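Local coordinates for protein (sliding clamp) (Enterobacteria phage RB69, PDB 1B77) that probably encircles DNA as a ring of three subunits and tethers the phage replicative DNA polymerase to its template, at residues I115-K119 / L167-D171; D136-N142 / F178-M184; I189-K195 / E210-Y216; N13-I17 / T38-A42. All coordinates share one frame; numbering follows the deposited sequence.

Interaction 1. Residues I115-K119 / L167-D171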
loop_
_atom_site.group_PDB
_atom_site.type_symbol
_atom_site.label_atom_id
_atom_site.label_comp_id
_atom_site.label_asym_id
_atom_site.label_seq_id
_atom_site.Cartn_x
_atom_site.Cartn_y
_atom_site.Cartn_z
ATOM N N ILE A 115 36.626 -10.459 15.215
ATOM C CA ILE A 115 35.500 -9.650 15.656
ATOM C C ILE A 115 35.464 -8.318 14.930
ATOM O O ILE A 115 36.489 -7.664 14.772
ATOM C CB ILE A 115 35.568 -9.351 17.171
ATOM C CG1 ILE A 115 35.490 -10.654 17.975
ATOM C CG2 ILE A 115 34.440 -8.410 17.561
ATOM C CD1 ILE A 115 35.629 -10.460 19.486
ATOM N N THR A 116 34.279 -7.922 14.479
ATOM C CA THR A 116 34.100 -6.634 13.811
ATOM C C THR A 116 32.744 -6.104 14.254
ATOM O O THR A 116 32.174 -6.602 15.227
ATOM C CB THR A 116 34.138 -6.752 12.256
ATOM O OG1 THR A 116 33.952 -5.456 11.670
ATOM C CG2 THR A 116 33.054 -7.688 11.748
ATOM N N GLU A 117 32.226 -5.100 13.555
ATOM C CA GLU A 117 30.938 -4.539 13.917
ATOM C C GLU A 117 30.336 -3.709 12.798
ATOM O O GLU A 117 31.047 -3.182 11.952
ATOM C CB GLU A 117 31.077 -3.679 15.173
ATOM C CG GLU A 117 31.771 -2.344 14.976
ATOM C CD GLU A 117 31.936 -1.591 16.290
ATOM O OE1 GLU A 117 30.981 -1.584 17.100
ATOM O OE2 GLU A 117 33.014 -0.997 16.515
ATOM N N ILE A 118 29.015 -3.602 12.801
ATOM C CA ILE A 118 28.308 -2.830 11.793
ATOM C C ILE A 118 27.329 -1.888 12.497
ATOM O O ILE A 118 26.607 -2.297 13.406
ATOM C CB ILE A 118 27.556 -3.771 10.825
ATOM C CG1 ILE A 118 26.868 -2.965 9.726
ATOM C CG2 ILE A 118 26.575 -4.642 11.605
ATOM C CD1 ILE A 118 26.452 -3.806 8.532
ATOM N N LYS A 119 27.335 -0.624 12.087
ATOM C CA LYS A 119 26.459 0.383 12.677
ATOM C C LYS A 119 25.065 0.289 12.075
ATOM O O LYS A 119 24.893 -0.246 10.978
ATOM C CB LYS A 119 27.029 1.784 12.432
ATOM C CG LYS A 119 28.435 2.009 12.979
ATOM C CD LYS A 119 28.935 3.401 12.621
ATOM C CE LYS A 119 30.303 3.684 13.229
ATOM N NZ LYS A 119 30.272 3.571 14.715
ATOM N N LEU A 167 31.045 -2.261 1.544
ATOM C CA LEU A 167 30.949 -1.495 2.778
ATOM C C LEU A 167 32.136 -1.794 3.689
ATOM O O LEU A 167 32.418 -2.954 4.002
ATOM C CB LEU A 167 29.642 -1.843 3.499
ATOM C CG LEU A 167 29.472 -1.430 4.967
ATOM C CD1 LEU A 167 29.490 0.085 5.093
ATOM C CD2 LEU A 167 28.156 -1.985 5.496
ATOM N N THR A 168 32.825 -0.743 4.116
ATOM C CA THR A 168 33.981 -0.867 5.002
ATOM C C THR A 168 33.503 -0.843 6.458
ATOM O O THR A 168 32.702 0.009 6.849
ATOM C CB THR A 168 34.969 0.301 4.788
ATOM O OG1 THR A 168 35.379 0.326 3.413
ATOM C CG2 THR A 168 36.190 0.149 5.668
ATOM N N LEU A 169 33.996 -1.775 7.266
ATOM C CA LEU A 169 33.585 -1.829 8.662
ATOM C C LEU A 169 34.628 -1.275 9.625
ATOM O O LEU A 169 34.628 -0.079 9.927
ATOM C CB LEU A 169 33.218 -3.270 9.039
ATOM C CG LEU A 169 32.130 -3.860 8.127
ATOM C CD1 LEU A 169 31.818 -5.290 8.539
ATOM C CD2 LEU A 169 30.885 -2.989 8.187
ATOM N N THR A 170 35.522 -2.139 10.098
ATOM C CA THR A 170 36.564 -1.746 11.043
ATOM C C THR A 170 37.971 -2.054 10.536
ATOM O O THR A 170 38.143 -2.684 9.484
ATOM C CB THR A 170 36.382 -2.470 12.379
ATOM O OG1 THR A 170 36.430 -3.884 12.157
ATOM C CG2 THR A 170 35.050 -2.105 13.009
ATOM N N ASP A 171 38.971 -1.614 11.297
ATOM C CA ASP A 171 40.365 -1.842 10.936
ATOM C C ASP A 171 40.758 -3.254 11.329
ATOM O O ASP A 171 40.295 -3.774 12.336
ATOM C CB ASP A 171 41.295 -0.852 11.649
ATOM C CG ASP A 171 40.944 0.600 11.364
ATOM O OD1 ASP A 171 40.700 0.943 10.193
ATOM O OD2 ASP A 171 40.925 1.398 12.323
#
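Thr-116 and Thr-170 join two strands that share no backbone hydrogen bond and meet mainly through side chains. Their hydroxyls, OG1 to OG1, lie 3.0 Å apart in a hydrogen bond that either could donate. Thr-116 presents its oxygen by placing OG1 opposite the backbone N (chi1 180°), beside its own carbonyl carbon. Beside this bond the methyl CG2 of Thr-170 rests against Glu-117 CG at 3.8 Å, the two side chains crossing almost at right angles.

Leu-169 carries the apolar part. Its CB lies 3.5 Å from Thr-116 OG1 and is nearly as near to the carbonyl oxygen of Glu-117. One atom further, CG stands 4.0 Å from that same Glu-117 O. The branches then part: CD1 turns to Thr-116 OG1, while CD2 stays near Glu-117 O and reaches Ile-118 CG1 at 4.3 Å. The side chain thus lies along the backbone at Glu-117, with CB and CD1 against the Thr-116 hydroxyl and CD2 toward Ile-118. Ile-118, with CG1 swung away from its backbone N (chi1 -177°), sends CD1 on to Leu-167 CD2 at 3.9 Å.

The axes of the two short segments run at 134° and approach no closer than 6.0 Å; the two strands belong to different sheets and are outermost within this chain. Strand 114-118 bonds to strand 194-201, and strand 165-171 to strand 146-152. Ile-118 and Leu-167 also touch helix 120-132, and at Leu-167 the second sheet continues into an antiparallel strand of a second subunit.

Interaction 2. Residues D136-N142 / F178-M184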
loop_
_atom_site.group_PDB
_atom_site.type_symbol
_atom_site.label_atom_id
_atom_site.label_comp_id
_atom_site.label_asym_id
_atom_site.label_seq_id
_atom_site.Cartn_x
_atom_site.Cartn_y
_atom_site.Cartn_z
ATOM N N ASP A 136 22.260 -11.244 -3.612
ATOM C CA ASP A 136 21.739 -12.398 -2.894
ATOM C C ASP A 136 22.781 -13.025 -1.970
ATOM O O ASP A 136 22.483 -13.972 -1.233
ATOM C CB ASP A 136 21.237 -13.442 -3.891
ATOM C CG ASP A 136 22.338 -13.954 -4.808
ATOM O OD1 ASP A 136 23.437 -13.360 -4.821
ATOM O OD2 ASP A 136 22.095 -14.947 -5.534
ATOM N N THR A 137 23.999 -12.496 -2.000
ATOM C CA THR A 137 25.063 -13.030 -1.167
ATOM C C THR A 137 26.115 -11.976 -0.871
ATOM O O THR A 137 26.468 -11.176 -1.737
ATOM C CB THR A 137 25.768 -14.208 -1.857
ATOM O OG1 THR A 137 26.502 -13.719 -2.982
ATOM C CG2 THR A 137 24.761 -15.237 -2.351
ATOM N N ILE A 138 26.610 -11.973 0.360
ATOM C CA ILE A 138 27.649 -11.032 0.750
ATOM C C ILE A 138 28.851 -11.823 1.243
ATOM O O ILE A 138 28.725 -12.987 1.623
ATOM C CB ILE A 138 27.194 -10.090 1.890
ATOM C CG1 ILE A 138 26.897 -10.900 3.150
ATOM C CG2 ILE A 138 25.967 -9.309 1.463
ATOM C CD1 ILE A 138 26.661 -10.055 4.379
ATOM N N ALA A 139 30.013 -11.186 1.226
ATOM C CA ALA A 139 31.240 -11.808 1.694
ATOM C C ALA A 139 31.978 -10.837 2.611
ATOM O O ALA A 139 32.238 -9.693 2.238
ATOM C CB ALA A 139 32.125 -12.186 0.513
ATOM N N ILE A 140 32.296 -11.291 3.817
ATOM C CA ILE A 140 33.021 -10.462 4.773
ATOM C C ILE A 140 34.476 -10.904 4.679
ATOM O O ILE A 140 34.810 -12.057 4.966
ATOM C CB ILE A 140 32.465 -10.658 6.200
ATOM C CG1 ILE A 140 30.951 -10.405 6.185
ATOM C CG2 ILE A 140 33.133 -9.691 7.166
ATOM C CD1 ILE A 140 30.234 -10.786 7.462
ATOM N N THR A 141 35.343 -9.991 4.256
ATOM C CA THR A 141 36.744 -10.331 4.073
ATOM C C THR A 141 37.737 -9.278 4.563
ATOM O O THR A 141 37.373 -8.127 4.827
ATOM C CB THR A 141 37.015 -10.604 2.582
ATOM O OG1 THR A 141 38.316 -11.180 2.423
ATOM C CG2 THR A 141 36.939 -9.313 1.788
ATOM N N ASN A 142 38.997 -9.687 4.683
ATOM C CA ASN A 142 40.054 -8.780 5.118
ATOM C C ASN A 142 40.667 -8.141 3.886
ATOM O O ASN A 142 41.087 -8.834 2.959
ATOM C CB ASN A 142 41.133 -9.529 5.919
ATOM C CG ASN A 142 41.822 -10.617 5.111
ATOM O OD1 ASN A 142 41.179 -11.546 4.615
ATOM N ND2 ASN A 142 43.141 -10.512 4.983
ATOM N N PHE A 178 40.658 -14.305 5.205
ATOM C CA PHE A 178 39.358 -14.963 5.188
ATOM C C PHE A 178 38.367 -14.294 4.251
ATOM O O PHE A 178 38.465 -13.103 3.960
ATOM C CB PHE A 178 38.784 -14.988 6.611
ATOM C CG PHE A 178 38.788 -13.641 7.287
ATOM C CD1 PHE A 178 37.822 -12.688 6.974
ATOM C CD2 PHE A 178 39.790 -13.304 8.194
ATOM C CE1 PHE A 178 37.855 -11.417 7.552
ATOM C CE2 PHE A 178 39.833 -12.039 8.776
ATOM C CZ PHE A 178 38.863 -11.094 8.453
ATOM N N ASN A 179 37.415 -15.088 3.776
ATOM C CA ASN A 179 36.359 -14.621 2.887
ATOM C C ASN A 179 35.107 -15.410 3.269
ATOM O O ASN A 179 34.781 -16.429 2.643
ATOM C CB ASN A 179 36.726 -14.877 1.425
ATOM C CG ASN A 179 35.756 -14.224 0.456
ATOM O OD1 ASN A 179 34.761 -14.824 0.050
ATOM N ND2 ASN A 179 36.033 -12.977 0.099
ATOM N N PHE A 180 34.434 -14.948 4.322
ATOM C CA PHE A 180 33.229 -15.608 4.814
ATOM C C PHE A 180 32.023 -15.204 3.980
ATOM O O PHE A 180 31.700 -14.022 3.869
ATOM C CB PHE A 180 32.984 -15.264 6.290
ATOM C CG PHE A 180 34.099 -15.687 7.209
ATOM C CD1 PHE A 180 34.272 -17.027 7.553
ATOM C CD2 PHE A 180 34.973 -14.744 7.743
ATOM C CE1 PHE A 180 35.304 -17.417 8.421
ATOM C CE2 PHE A 180 36.002 -15.129 8.608
ATOM C CZ PHE A 180 36.164 -16.464 8.946
ATOM N N VAL A 181 31.358 -16.201 3.405
ATOM C CA VAL A 181 30.198 -15.980 2.551
ATOM C C VAL A 181 28.862 -16.208 3.257
ATOM O O VAL A 181 28.648 -17.246 3.891
ATOM C CB VAL A 181 30.262 -16.900 1.318
ATOM C CG1 VAL A 181 29.092 -16.615 0.385
ATOM C CG2 VAL A 181 31.584 -16.708 0.615
ATOM N N ILE A 182 27.958 -15.241 3.124
ATOM C CA ILE A 182 26.644 -15.331 3.749
ATOM C C ILE A 182 25.500 -15.156 2.753
ATOM O O ILE A 182 25.517 -14.242 1.931
ATOM C CB ILE A 182 26.490 -14.275 4.873
ATOM C CG1 ILE A 182 27.416 -14.623 6.040
ATOM C CG2 ILE A 182 25.041 -14.200 5.344
ATOM C CD1 ILE A 182 27.430 -13.590 7.143
ATOM N N ASN A 183 24.517 -16.047 2.822
ATOM C CA ASN A 183 23.355 -15.970 1.950
ATOM C C ASN A 183 22.502 -14.830 2.503
ATOM O O ASN A 183 21.997 -14.909 3.619
ATOM C CB ASN A 183 22.577 -17.292 1.980
ATOM C CG ASN A 183 21.238 -17.210 1.243
ATOM O OD1 ASN A 183 21.067 -16.416 0.314
ATOM N ND2 ASN A 183 20.286 -18.050 1.653
ATOM N N MET A 184 22.357 -13.770 1.720
ATOM C CA MET A 184 21.603 -12.616 2.173
ATOM C C MET A 184 20.197 -12.932 2.657
ATOM O O MET A 184 19.620 -12.179 3.434
ATOM C CB MET A 184 21.528 -11.560 1.073
ATOM C CG MET A 184 21.206 -10.186 1.613
ATOM S SD MET A 184 22.654 -9.240 2.170
ATOM C CE MET A 184 23.363 -10.281 3.373
#
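Ile-138 and Met-184 form the tightest part of this pairing: the methyl CE of Met-184 sits 3.4 Å from Ile-138 CG2, closer than usual for two carbons, and SD lies next to the same methyl. Bends at chi2 and chi3 fold the methionine back across the isoleucine, roughly at right angles to it. On the same face Ile-138 CG1 runs side by side with Ile-182, 3.8 Å from its CB, and the two CD1 methyls of Ile-140 and Ile-182 meet at 4.0 Å.

Beneath these side chains the strands are antiparallel. Ile-138 with Ile-182 and Ile-140 with Phe-180 are hydrogen-bonded pairs, the straightest bond running from Ile-182 N to Ile-138 O at 176°.

The other face, with Thr-137, Ala-139, Thr-141, Asn-179, Val-181 and Asn-183, is looser, and Thr-141, Asn-179 and Asn-183 are partly exposed. There the Asn-179 side chain crosses Thr-141 at a slant, its ND2 3.6 Å from Thr-141 CB. At the strand end polar atoms take over: Phe-178 N donates to Asn-142 OD1 at 2.9 Å from above the amide carbonyl plane. The CB of Asn-142 lies over one face of the Phe-178 ring as a CH-pi contact, 4.1 Å from its centroid.

Outward, strand 137-143 pairs with strand 146-152, where Asp-136 and Thr-137 form a classic bulge opposite Tyr-152, and strand 178-183 with strand 225-226. Ile-140 and Phe-180 turn to Leu-198 of strand 194-201, which belongs to the other sheet.

Interaction 3. Residues I189-K195 / E210-Y216; sequences IQPGNYK and ESSQVSY
Tyr-216 is held by segment 189-195 at its hydroxyl and over one ring face. Its OH accepts an almost straight hydrogen bond from Gln-190 N (3.0 Å, 172°), while Ile-189 CG1 lies over the ring, 4.0 Å from the centroid. Val-214 CG1 covers the opposite face, and Tyr-194 CE2 comes in at the ring's edge, 3.8 Å from Tyr-216 CE1. The Tyr-194 ring in turn takes Ser-211 CB over one face as a CH-pi contact, offset toward the rim.

Further along, Lys-195 and Glu-210 form an antiparallel hydrogen-bonded pair, with bonds of 2.8 Å from Lys-195 N to Glu-210 O and 2.9 Å from Glu-210 N to Lys-195 O. Their side chains run alongside each other to a long salt bridge, Lys-195 NZ to Glu-210 OE1 at 3.6 Å.

A second shell fixes these groups. Tyr-194 OH points at Gln-190 O in a bond modelled very short and so of doubtful length, and a water joins that hydroxyl to Ser-211 OG. Because Ser-211 OG sits between its backbone N and carbonyl carbon (chi1 66°), it can accept from the backbone N of both Gln-213 and Val-214, an ST turn combined with an ST motif.

Outside, Tyr-216 OH is also bonded to Asn-13 OD1 of helix 5-15, and Ile-189 and Tyr-194 touch Leu-123 of helix 120-132. Strand 215-219 pairs with strand 38-44, and strand 194-201 with strand 114-118.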
loop_
_atom_site.group_PDB
_atom_site.type_symbol
_atom_site.label_atom_id
_atom_site.label_comp_id
_atom_site.label_asym_id
_atom_site.label_seq_id
_atom_site.Cartn_x
_atom_site.Cartn_y
_atom_site.Cartn_z
ATOM N N ILE A 189 18.059 -9.732 10.294
ATOM C CA ILE A 189 18.477 -8.927 11.437
ATOM C C ILE A 189 17.681 -7.629 11.553
ATOM O O ILE A 189 17.659 -6.834 10.618
ATOM C CB ILE A 189 19.972 -8.560 11.307
ATOM C CG1 ILE A 189 20.832 -9.810 11.462
ATOM C CG2 ILE A 189 20.355 -7.527 12.340
ATOM C CD1 ILE A 189 20.754 -10.747 10.299
ATOM N N GLN A 190 17.045 -7.401 12.697
ATOM C CA GLN A 190 16.279 -6.168 12.881
ATOM C C GLN A 190 17.239 -4.972 12.972
ATOM O O GLN A 190 18.403 -5.138 13.304
ATOM C CB GLN A 190 15.413 -6.253 14.150
ATOM C CG GLN A 190 16.191 -6.314 15.462
ATOM C CD GLN A 190 15.283 -6.214 16.684
ATOM O OE1 GLN A 190 15.750 -5.995 17.796
ATOM N NE2 GLN A 190 13.989 -6.385 16.480
ATOM N N PRO A 191 16.768 -3.754 12.668
ATOM C CA PRO A 191 17.657 -2.586 12.740
ATOM C C PRO A 191 18.373 -2.364 14.076
ATOM O O PRO A 191 17.805 -2.575 15.139
ATOM C CB PRO A 191 16.736 -1.425 12.370
ATOM C CG PRO A 191 15.377 -1.927 12.745
ATOM C CD PRO A 191 15.417 -3.346 12.255
ATOM N N GLY A 192 19.635 -1.947 13.999
ATOM C CA GLY A 192 20.425 -1.704 15.200
ATOM C C GLY A 192 21.927 -1.808 14.970
ATOM O O GLY A 192 22.375 -2.058 13.846
ATOM N N ASN A 193 22.699 -1.602 16.039
ATOM C CA ASN A 193 24.157 -1.685 15.995
ATOM C C ASN A 193 24.549 -3.093 16.440
ATOM O O ASN A 193 24.043 -3.600 17.447
ATOM C CB ASN A 193 24.782 -0.669 16.951
ATOM C CG ASN A 193 24.441 0.764 16.590
ATOM O OD1 ASN A 193 24.825 1.260 15.534
ATOM N ND2 ASN A 193 23.718 1.435 17.474
ATOM N N TYR A 194 25.451 -3.728 15.702
ATOM C CA TYR A 194 25.844 -5.076 16.050
ATOM C C TYR A 194 27.333 -5.351 16.124
ATOM O O TYR A 194 28.119 -4.820 15.347
ATOM C CB TYR A 194 25.241 -6.075 15.056
ATOM C CG TYR A 194 23.737 -6.122 15.057
ATOM C CD1 TYR A 194 22.982 -5.139 14.412
ATOM C CD2 TYR A 194 23.065 -7.132 15.740
ATOM C CE1 TYR A 194 21.587 -5.171 14.454
ATOM C CE2 TYR A 194 21.676 -7.169 15.789
ATOM C CZ TYR A 194 20.947 -6.189 15.148
ATOM O OH TYR A 194 19.572 -6.239 15.209
ATOM N N LYS A 195 27.696 -6.195 17.081
ATOM C CA LYS A 195 29.064 -6.653 17.231
ATOM C C LYS A 195 29.042 -7.903 16.350
ATOM O O LYS A 195 28.184 -8.764 16.526
ATOM C CB LYS A 195 29.352 -7.039 18.687
ATOM C CG LYS A 195 30.701 -7.716 18.881
ATOM C CD LYS A 195 31.142 -7.708 20.346
ATOM C CE LYS A 195 30.183 -8.480 21.235
ATOM N NZ LYS A 195 30.623 -8.465 22.664
ATOM N N GLU A 210 25.525 -9.568 17.376
ATOM C CA GLU A 210 24.982 -9.258 18.676
ATOM C C GLU A 210 24.745 -7.785 18.961
ATOM O O GLU A 210 25.619 -6.938 18.750
ATOM C CB GLU A 210 25.886 -9.842 19.750
ATOM C CG GLU A 210 25.401 -9.563 21.144
ATOM C CD GLU A 210 26.227 -10.275 22.183
ATOM O OE1 GLU A 210 27.468 -10.106 22.177
ATOM O OE2 GLU A 210 25.635 -11.001 23.005
ATOM N N SER A 211 23.542 -7.492 19.441
ATOM C CA SER A 211 23.161 -6.139 19.805
ATOM C C SER A 211 22.758 -6.217 21.264
ATOM O O SER A 211 22.803 -7.285 21.871
ATOM C CB SER A 211 21.972 -5.656 18.970
ATOM O OG SER A 211 20.800 -6.405 19.261
ATOM N N SER A 212 22.359 -5.087 21.827
ATOM C CA SER A 212 21.943 -5.057 23.218
ATOM C C SER A 212 20.576 -5.709 23.375
ATOM O O SER A 212 20.160 -6.024 24.486
ATOM C CB SER A 212 21.880 -3.615 23.707
ATOM O OG SER A 212 20.961 -2.865 22.931
ATOM N N GLN A 213 19.884 -5.915 22.258
ATOM C CA GLN A 213 18.549 -6.510 22.277
ATOM C C GLN A 213 18.439 -7.944 21.779
ATOM O O GLN A 213 17.691 -8.742 22.333
ATOM C CB GLN A 213 17.583 -5.648 21.461
ATOM C CG GLN A 213 16.815 -4.613 22.261
ATOM C CD GLN A 213 15.789 -3.879 21.413
ATOM O OE1 GLN A 213 15.004 -4.499 20.679
ATOM N NE2 GLN A 213 15.785 -2.552 21.511
ATOM N N VAL A 214 19.172 -8.279 20.728
ATOM C CA VAL A 214 19.083 -9.622 20.169
ATOM C C VAL A 214 20.421 -10.165 19.663
ATOM O O VAL A 214 21.303 -9.400 19.274
ATOM C CB VAL A 214 18.069 -9.648 18.982
ATOM C CG1 VAL A 214 17.974 -11.052 18.388
ATOM C CG2 VAL A 214 16.702 -9.195 19.452
ATOM N N SER A 215 20.559 -11.489 19.677
ATOM C CA SER A 215 21.760 -12.150 19.179
ATOM C C SER A 215 21.347 -13.115 18.083
ATOM O O SER A 215 20.424 -13.892 18.271
ATOM C CB SER A 215 22.468 -12.927 20.290
ATOM O OG SER A 215 23.293 -12.074 21.070
ATOM N N TYR A 216 22.017 -13.055 16.938
ATOM C CA TYR A 216 21.704 -13.957 15.837
ATOM C C TYR A 216 22.921 -14.787 15.480
ATOM O O TYR A 216 24.052 -14.307 15.567
ATOM C CB TYR A 216 21.295 -13.204 14.568
ATOM C CG TYR A 216 20.131 -12.253 14.686
ATOM C CD1 TYR A 216 20.326 -10.941 15.095
ATOM C CD2 TYR A 216 18.844 -12.647 14.325
ATOM C CE1 TYR A 216 19.273 -10.032 15.134
ATOM C CE2 TYR A 216 17.775 -11.739 14.362
ATOM C CZ TYR A 216 18.005 -10.434 14.764
ATOM O OH TYR A 216 16.982 -9.516 14.770
HETATM O O HOH W 1 23.474 -2.788 20.139
HETATM O O HOH W 2 18.757 -5.324 17.953
#

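Interaction 4. Residues N13-I17 / T38-A42; sequences NFASI and TYAEA
Phe-14 and Ile-17 make a buried, largely apolar contact, packing the end of helix 5-15 and the residues just after it against strand 38-44 near the centre of the chain. No hydrogen bond crosses between the segments. The methyl of Ala-40 is the meeting point: its CB sits over one face of the Phe-14 ring, 3.9 Å from the centroid and 24° off the ring normal, shifted toward the CE1 side of the rim. The same methyl also meets Ile-17 CD1 at 3.6 Å. Past Ala-40, the ring tip CZ lies 3.7 Å from Glu-41 N, and Ala-42 N faces the ring edge.

Ile-17 crosses Thr-38 at about a right angle. With CG1 opposite its own carbonyl carbon (chi1 -64°) and the chain extended, CD1 reaches between Ala-40 CB and Thr-38 CG2, 3.7 Å from the latter, while its CG2 branch lies against Thr-38 O.

In processivity factors of this family, helices line the inside of the ring and sheets form its outside; helix 5-15 packed on strand 38-44 is consistent with that plan. Here strand 38-44 is bonded to strand 28-32 on one side and strand 215-219 on the other, and Phe-14 reaches Ile-29 and Thr-31 of the former.

Locally, Asn-13 O accepts from both Ser-16 N and Ser-16 OG, the hydroxyl at 2.5 Å. Thr-38 OG1 is bonded to Asn-186 O, and Asn-13 ND2 to Lys-188 O; Asn-186 and Lys-188 both lie on the connection that leads to strand 194-201.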
loop_
_atom_site.group_PDB
_atom_site.type_symbol
_atom_site.label_atom_id
_atom_site.label_comp_id
_atom_site.label_asym_id
_atom_site.label_seq_id
_atom_site.Cartn_x
_atom_site.Cartn_y
_atom_site.Cartn_z
ATOM N N ASN A 13 10.140 -10.088 14.838
ATOM C CA ASN A 13 11.348 -10.312 14.039
ATOM C C ASN A 13 11.591 -11.820 13.954
ATOM O O ASN A 13 11.981 -12.333 12.910
ATOM C CB ASN A 13 12.561 -9.616 14.672
ATOM C CG ASN A 13 13.884 -10.002 14.000
ATOM O OD1 ASN A 13 14.693 -10.732 14.577
ATOM N ND2 ASN A 13 14.106 -9.511 12.783
ATOM N N PHE A 14 11.340 -12.524 15.056
ATOM C CA PHE A 14 11.504 -13.980 15.105
ATOM C C PHE A 14 10.555 -14.693 14.125
ATOM O O PHE A 14 10.957 -15.640 13.441
ATOM C CB PHE A 14 11.262 -14.492 16.538
ATOM C CG PHE A 14 12.437 -14.302 17.479
ATOM C CD1 PHE A 14 13.318 -13.234 17.329
ATOM C CD2 PHE A 14 12.638 -15.189 18.540
ATOM C CE1 PHE A 14 14.384 -13.050 18.229
ATOM C CE2 PHE A 14 13.696 -15.014 19.440
ATOM C CZ PHE A 14 14.572 -13.941 19.282
ATOM N N ALA A 15 9.305 -14.237 14.044
ATOM C CA ALA A 15 8.329 -14.850 13.142
ATOM C C ALA A 15 8.771 -14.778 11.682
ATOM O O ALA A 15 8.320 -15.569 10.852
ATOM C CB ALA A 15 6.964 -14.183 13.297
ATOM N N SER A 16 9.643 -13.828 11.358
ATOM C CA SER A 16 10.119 -13.720 9.991
ATOM C C SER A 16 11.212 -14.774 9.772
ATOM O O SER A 16 11.574 -15.084 8.638
ATOM C CB SER A 16 10.672 -12.320 9.721
ATOM O OG SER A 16 11.912 -12.142 10.378
ATOM N N ILE A 17 11.741 -15.319 10.864
ATOM C CA ILE A 17 12.767 -16.353 10.759
ATOM C C ILE A 17 12.110 -17.732 10.694
ATOM O O ILE A 17 12.548 -18.600 9.945
ATOM C CB ILE A 17 13.736 -16.318 11.956
ATOM C CG1 ILE A 17 14.505 -14.997 11.954
ATOM C CG2 ILE A 17 14.703 -17.511 11.874
ATOM C CD1 ILE A 17 15.488 -14.842 13.077
ATOM N N THR A 38 19.371 -19.815 10.095
ATOM C CA THR A 38 19.348 -18.682 11.014
ATOM C C THR A 38 18.799 -18.977 12.411
ATOM O O THR A 38 17.735 -19.575 12.560
ATOM C CB THR A 38 18.535 -17.512 10.398
ATOM O OG1 THR A 38 19.201 -17.034 9.221
ATOM C CG2 THR A 38 18.402 -16.361 11.389
ATOM N N TYR A 39 19.533 -18.541 13.432
ATOM C CA TYR A 39 19.130 -18.721 14.831
ATOM C C TYR A 39 19.001 -17.352 15.503
ATOM O O TYR A 39 19.758 -16.433 15.194
ATOM C CB TYR A 39 20.182 -19.543 15.585
ATOM C CG TYR A 39 20.008 -19.587 17.103
ATOM C CD1 TYR A 39 19.174 -20.529 17.711
ATOM C CD2 TYR A 39 20.706 -18.701 17.927
ATOM C CE1 TYR A 39 19.042 -20.586 19.106
ATOM C CE2 TYR A 39 20.582 -18.745 19.319
ATOM C CZ TYR A 39 19.752 -19.690 19.901
ATOM O OH TYR A 39 19.634 -19.748 21.273
ATOM N N ALA A 40 18.052 -17.219 16.424
ATOM C CA ALA A 40 17.859 -15.967 17.142
ATOM C C ALA A 40 17.469 -16.227 18.591
ATOM O O ALA A 40 16.761 -17.194 18.898
ATOM C CB ALA A 40 16.791 -15.113 16.461
ATOM N N GLU A 41 17.936 -15.353 19.479
ATOM C CA GLU A 41 17.637 -15.471 20.894
ATOM C C GLU A 41 17.684 -14.103 21.549
ATOM O O GLU A 41 18.361 -13.188 21.071
ATOM C CB GLU A 41 18.639 -16.397 21.589
ATOM C CG GLU A 41 20.083 -15.908 21.543
ATOM C CD GLU A 41 20.985 -16.663 22.514
ATOM O OE1 GLU A 41 20.940 -17.908 22.547
ATOM O OE2 GLU A 41 21.747 -15.999 23.243
ATOM N N ALA A 42 16.970 -13.973 22.659
ATOM C CA ALA A 42 16.935 -12.707 23.364
ATOM C C ALA A 42 16.368 -12.828 24.762
ATOM O O ALA A 42 15.501 -13.664 25.023
ATOM C CB ALA A 42 16.110 -11.702 22.566
#

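In the fold
Three of the contacts share one six-stranded sheet, which joins the two family regions of the chain. Interactions 3 and 4, with centres 11 Å apart, touch directly: Ser-215 N lies 3.1 Å from Glu-41 O, and strands 215-219 and 38-44 are neighbours. On the other side interaction 3 meets interaction 1, where Ile-118 O and Tyr-194 N are 2.9 Å apart. Interaction 1 reaches across to the five-stranded sheet that contains interaction 2; their centres are 13 Å apart and their nearest atoms about 5 Å apart, so they do not touch. Interactions 1 and 4 are the most widely separated, with centres 23 Å apart. Of the four, interaction 1 reaches a second subunit.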